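Local coordinates for protein lysine cyclodeaminase (Streptomyces pristinaespiralis, PDB 5YU3) that catalyses the cyclisation of L-lysine with loss of ammonia, using bound NAD, and also recognises L-ornithine and L-2,4-diaminobutyric acid, at residues T105-T109 and G329-H333; L247-V253 and R292-V298. All blocks are in the same frame, centred on the assembly; numbering follows the deposited sequence.

Contact 1: residues T105-T109 and G329-H333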
# COMPACT_ATOMS: atom_id res chain seq x y z
N THR A 105 -16.06 -6.05 -3.02
CA THR A 105 -15.46 -6.72 -4.17
C THR A 105 -13.95 -6.57 -4.26
O THR A 105 -13.30 -7.33 -4.99
CB THR A 105 -16.04 -6.19 -5.48
OG1 THR A 105 -15.63 -4.83 -5.66
CG2 THR A 105 -17.57 -6.28 -5.48
N GLY A 106 -13.37 -5.58 -3.57
CA GLY A 106 -11.97 -5.27 -3.73
C GLY A 106 -11.62 -4.32 -4.86
O GLY A 106 -10.45 -3.93 -4.97
N ALA A 107 -12.59 -3.91 -5.68
CA ALA A 107 -12.26 -3.17 -6.89
C ALA A 107 -11.76 -1.76 -6.57
O ALA A 107 -12.27 -1.10 -5.66
CB ALA A 107 -13.47 -3.09 -7.81
N LEU A 108 -10.79 -1.30 -7.36
CA LEU A 108 -10.32 0.09 -7.26
C LEU A 108 -11.41 1.03 -7.79
O LEU A 108 -11.70 1.02 -8.99
CB LEU A 108 -9.02 0.24 -8.06
CG LEU A 108 -8.47 1.65 -8.23
CD1 LEU A 108 -8.02 2.19 -6.87
CD2 LEU A 108 -7.31 1.69 -9.24
N THR A 109 -12.01 1.84 -6.92
CA THR A 109 -13.13 2.69 -7.33
C THR A 109 -12.76 4.15 -7.56
O THR A 109 -13.43 4.83 -8.33
CB THR A 109 -14.27 2.63 -6.31
OG1 THR A 109 -13.81 3.05 -5.02
CG2 THR A 109 -14.88 1.21 -6.21
N GLY A 329 -11.00 2.35 -17.35
CA GLY A 329 -11.00 0.93 -17.07
C GLY A 329 -9.58 0.46 -16.89
O GLY A 329 -8.85 0.30 -17.87
N ILE A 330 -9.16 0.27 -15.64
CA ILE A 330 -7.80 -0.17 -15.33
C ILE A 330 -7.76 -1.65 -15.01
O ILE A 330 -7.01 -2.40 -15.63
CB ILE A 330 -7.22 0.66 -14.16
CG1 ILE A 330 -7.30 2.16 -14.46
CG2 ILE A 330 -5.77 0.23 -13.88
CD1 ILE A 330 -6.88 3.04 -13.28
N GLU A 331 -8.58 -2.09 -14.06
CA GLU A 331 -8.65 -3.52 -13.75
C GLU A 331 -9.21 -4.29 -14.93
O GLU A 331 -10.11 -3.82 -15.63
CB GLU A 331 -9.52 -3.76 -12.53
CG GLU A 331 -8.95 -3.22 -11.24
CD GLU A 331 -9.94 -3.29 -10.11
OE1 GLU A 331 -11.15 -3.51 -10.38
OE2 GLU A 331 -9.52 -3.11 -8.94
N HIS A 332 -8.68 -5.48 -15.15
CA HIS A 332 -9.20 -6.40 -16.15
C HIS A 332 -10.32 -7.20 -15.50
O HIS A 332 -10.09 -7.92 -14.52
CB HIS A 332 -8.10 -7.32 -16.66
CG HIS A 332 -8.59 -8.40 -17.57
ND1 HIS A 332 -8.06 -9.67 -17.56
CD2 HIS A 332 -9.55 -8.39 -18.52
CE1 HIS A 332 -8.68 -10.40 -18.47
NE2 HIS A 332 -9.58 -9.65 -19.07
N HIS A 333 -11.55 -7.04 -16.03
CA HIS A 333 -12.70 -7.80 -15.59
C HIS A 333 -13.11 -8.75 -16.71
O HIS A 333 -14.00 -8.42 -17.51
CB HIS A 333 -13.87 -6.87 -15.24
CG HIS A 333 -13.60 -5.98 -14.07
ND1 HIS A 333 -14.39 -4.88 -13.77
CD2 HIS A 333 -12.62 -6.00 -13.13
CE1 HIS A 333 -13.91 -4.28 -12.70
NE2 HIS A 333 -12.84 -4.95 -12.28

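Contact 2: residues L247-V253 and R292-V298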
# COMPACT_ATOMS: atom_id res chain seq x y z
N LEU A 247 11.36 20.51 27.37
CA LEU A 247 10.06 21.08 27.06
C LEU A 247 8.97 20.00 27.05
O LEU A 247 7.91 20.17 27.65
CB LEU A 247 10.13 21.79 25.71
CG LEU A 247 9.09 22.82 25.30
CD1 LEU A 247 9.68 23.75 24.24
CD2 LEU A 247 7.85 22.13 24.76
N LEU A 248 9.23 18.89 26.36
CA LEU A 248 8.25 17.81 26.27
C LEU A 248 7.86 17.29 27.65
O LEU A 248 6.68 17.02 27.92
CB LEU A 248 8.84 16.68 25.43
CG LEU A 248 8.12 15.96 24.30
CD1 LEU A 248 7.29 16.90 23.44
CD2 LEU A 248 9.19 15.26 23.47
N GLU A 249 8.85 17.15 28.54
CA GLU A 249 8.58 16.62 29.87
C GLU A 249 7.73 17.57 30.71
O GLU A 249 7.06 17.11 31.64
CB GLU A 249 9.90 16.30 30.58
CG GLU A 249 10.64 15.12 29.96
CD GLU A 249 11.99 14.86 30.60
OE1 GLU A 249 12.64 15.82 31.08
OE2 GLU A 249 12.42 13.68 30.61
N ARG A 250 7.74 18.86 30.40
CA ARG A 250 6.89 19.81 31.11
C ARG A 250 5.52 19.99 30.46
O ARG A 250 4.68 20.70 31.02
CB ARG A 250 7.57 21.18 31.20
CG ARG A 250 8.78 21.21 32.11
CD ARG A 250 9.27 22.65 32.30
NE ARG A 250 9.89 23.19 31.09
CZ ARG A 250 11.16 22.96 30.74
NH1 ARG A 250 11.93 22.19 31.49
NH2 ARG A 250 11.66 23.50 29.63
N ALA A 251 5.28 19.38 29.30
CA ALA A 251 4.08 19.65 28.53
C ALA A 251 2.99 18.62 28.79
O ALA A 251 3.26 17.48 29.17
CB ALA A 251 4.39 19.65 27.02
N PHE A 252 1.75 19.05 28.57
CA PHE A 252 0.63 18.15 28.35
C PHE A 252 0.67 17.69 26.90
O PHE A 252 0.54 18.52 25.99
CB PHE A 252 -0.69 18.87 28.66
CG PHE A 252 -1.94 18.07 28.31
CD1 PHE A 252 -2.40 17.08 29.17
CD2 PHE A 252 -2.66 18.34 27.16
CE1 PHE A 252 -3.55 16.36 28.87
CE2 PHE A 252 -3.82 17.62 26.85
CZ PHE A 252 -4.26 16.64 27.71
N VAL A 253 0.88 16.40 26.66
CA VAL A 253 1.15 15.87 25.32
C VAL A 253 -0.01 14.99 24.87
O VAL A 253 -0.28 13.94 25.47
CB VAL A 253 2.46 15.09 25.28
CG1 VAL A 253 2.71 14.56 23.89
CG2 VAL A 253 3.62 15.96 25.74
N ARG A 292 -6.14 23.05 30.06
CA ARG A 292 -4.82 22.86 29.47
C ARG A 292 -4.46 23.94 28.45
O ARG A 292 -3.31 23.99 27.99
CB ARG A 292 -4.74 21.48 28.81
CG ARG A 292 -5.18 20.32 29.70
CD ARG A 292 -4.37 20.19 30.98
NE ARG A 292 -4.74 18.97 31.71
CZ ARG A 292 -4.70 18.83 33.03
NH1 ARG A 292 -4.30 19.83 33.81
NH2 ARG A 292 -5.06 17.68 33.58
N GLN A 293 -5.40 24.82 28.09
CA GLN A 293 -5.01 25.95 27.25
C GLN A 293 -4.01 26.84 27.96
O GLN A 293 -3.13 27.41 27.31
CB GLN A 293 -6.24 26.76 26.84
CG GLN A 293 -7.12 26.09 25.80
CD GLN A 293 -8.42 26.85 25.60
OE1 GLN A 293 -8.66 27.87 26.25
NE2 GLN A 293 -9.27 26.36 24.71
N ASP A 294 -4.12 26.95 29.28
CA ASP A 294 -3.34 27.92 30.04
C ASP A 294 -2.00 27.39 30.52
O ASP A 294 -1.29 28.12 31.23
CB ASP A 294 -4.15 28.41 31.24
CG ASP A 294 -5.43 29.09 30.82
OD1 ASP A 294 -5.40 29.82 29.81
OD2 ASP A 294 -6.47 28.87 31.47
N THR A 295 -1.62 26.17 30.15
CA THR A 295 -0.30 25.63 30.43
C THR A 295 0.30 25.10 29.14
O THR A 295 -0.36 25.08 28.09
CB THR A 295 -0.34 24.51 31.49
OG1 THR A 295 -1.41 23.60 31.21
CG2 THR A 295 -0.60 25.10 32.82
N LEU A 296 1.56 24.69 29.22
CA LEU A 296 2.27 24.20 28.04
C LEU A 296 1.63 22.92 27.52
O LEU A 296 1.42 21.96 28.27
CB LEU A 296 3.74 23.95 28.37
CG LEU A 296 4.57 23.32 27.25
CD1 LEU A 296 4.64 24.26 26.06
CD2 LEU A 296 5.99 22.98 27.76
N SER A 297 1.30 22.90 26.22
CA SER A 297 0.71 21.73 25.58
C SER A 297 1.42 21.44 24.27
O SER A 297 1.95 22.34 23.60
CB SER A 297 -0.81 21.92 25.34
OG SER A 297 -1.09 23.14 24.65
N VAL A 298 1.45 20.16 23.90
CA VAL A 298 2.03 19.71 22.65
C VAL A 298 1.05 18.75 22.00
O VAL A 298 0.60 17.79 22.64
CB VAL A 298 3.39 19.02 22.84
CG1 VAL A 298 3.83 18.36 21.53
CG2 VAL A 298 4.42 20.01 23.34
O HOH W 1 2.11 21.64 30.89

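Contact 1: residues T105-T109 and G329-H333
Glu331 meets Leu108 and Ala107 through its carboxylate, a carboxylate-to-backbone-amide hydrogen bond at the start of strand 108-113 in the mixed sheet. Segment 105-109 closes the turn after strand 94-102, whereas 329-333 is the loop after strand 326-328; strand 3-6 lies between strands 108-113 and 326-328, and the nearest CA atoms across the contact, those of Leu108 and Glu331, stay 7.6 Å apart. The glutamate spans that distance because its CG stands anti to its own carbonyl carbon (chi1 -67°) and the chain is extended beyond it. Leu108 N donates to Glu331 OE2 at 2.7 Å, almost straight (N-H...O 170°), yet it reaches the oxygen from above, 42° out of the carboxylate plane. Flanking this bond, Leu108 CB lies 3.5 Å from Glu331 OE2, and Ala107 CB is 3.5 Å from Glu331 OE1. That second oxygen accepts from His333 NE2 at 2.9 Å, on its anti side, with the oxygen close to the imidazole plane. One bond on each oxygen fixes the rotation of the buried carboxylate and would probably offset part of the cost of burying its charge. Just before the donating amide the backbone makes an ST turn, in which Thr105 OG1 accepts from Ala107 N at 3.2 Å; at the backbone angles of Gly106, a CB would strike the carbonyl oxygen of Thr105. The second subunit packs here as well: its Arg8 donates to Glu331 O and lies against His333, while its Leu95 touches Ala107 and Glu331, which places the contact at the dimer interface. Beyond the polar centre the contact ends in a light apolar touch between two methyls, Leu108 CD2 and Ile330 CD1, 4.3 Å apart.

Contact 2: residues L247-V253 and R292-V298
The Phe252 ring carries Arg292 over one face and has Ser297 CB at its edge, near the ring plane. Both flank a parallel strand pairing in the Rossmann-type NAD-binding domain, which joins edge strand 252-255 to strand 297-300. Arg292 CG sits 4.0 Å from the ring centroid and 6° off the normal, a CH-pi contact made by the aliphatic part of the chain, which bends at chi2 (-59°) and crosses the phenyl side chain at about a right angle. Arg292 NE lies 3.9 Å from Phe252 CD1, the guanidinium approaching obliquely with its plane 40° from that of the ring. Leu133, at the end of helix 115-133, touches both residues. With an alanine here in place of Phe252, the aliphatic chain of Arg292 would probably lose its aromatic support, and a gap is likely to open beside Ser297 CB. Phe252 bonds to both sides of Ser297: its N donates to Leu296 O at 2.9 Å, and its O accepts from Val298 N at 2.8 Å. Val253 and Val298 point to the other sheet face. There Val298 CG2 meets Ala251 CB at 3.7 Å, and Leu248 CD1 reaches Val298 CG1, so helix 245-250 is packed against the strand. Strand 297-300 ends in Asp300, one of the residues of the sodium site. Leu296 crosses Leu247 at about a right angle, with their CD2 atoms 3.6 Å apart. One water donates to both backbone carbonyls, its oxygen 2.7 Å from each of Arg250 O and Leu296 O.

Overall arrangement
Both contacts are largely buried, but in different surroundings. Contact 1 lies at the dimer interface, where the second subunit reaches most of its residues; no other chain of the assembly touches contact 2, where Arg250 and Arg292 are exposed. They share no helix or strand: contact 1 joins the mixed sheet to the loop after its last strand, while contact 2 belongs to the parallel sheet. Their centres are 47 Å apart, on opposite sides of the chain's centre. Contact 1 buries 174 Å² and centres on a carboxylate bonded by a backbone amide and a histidine; contact 2 buries 474 Å² through backbone pairing and apolar side chains. In sequence, residues 247-298 fall between the two halves of contact 1.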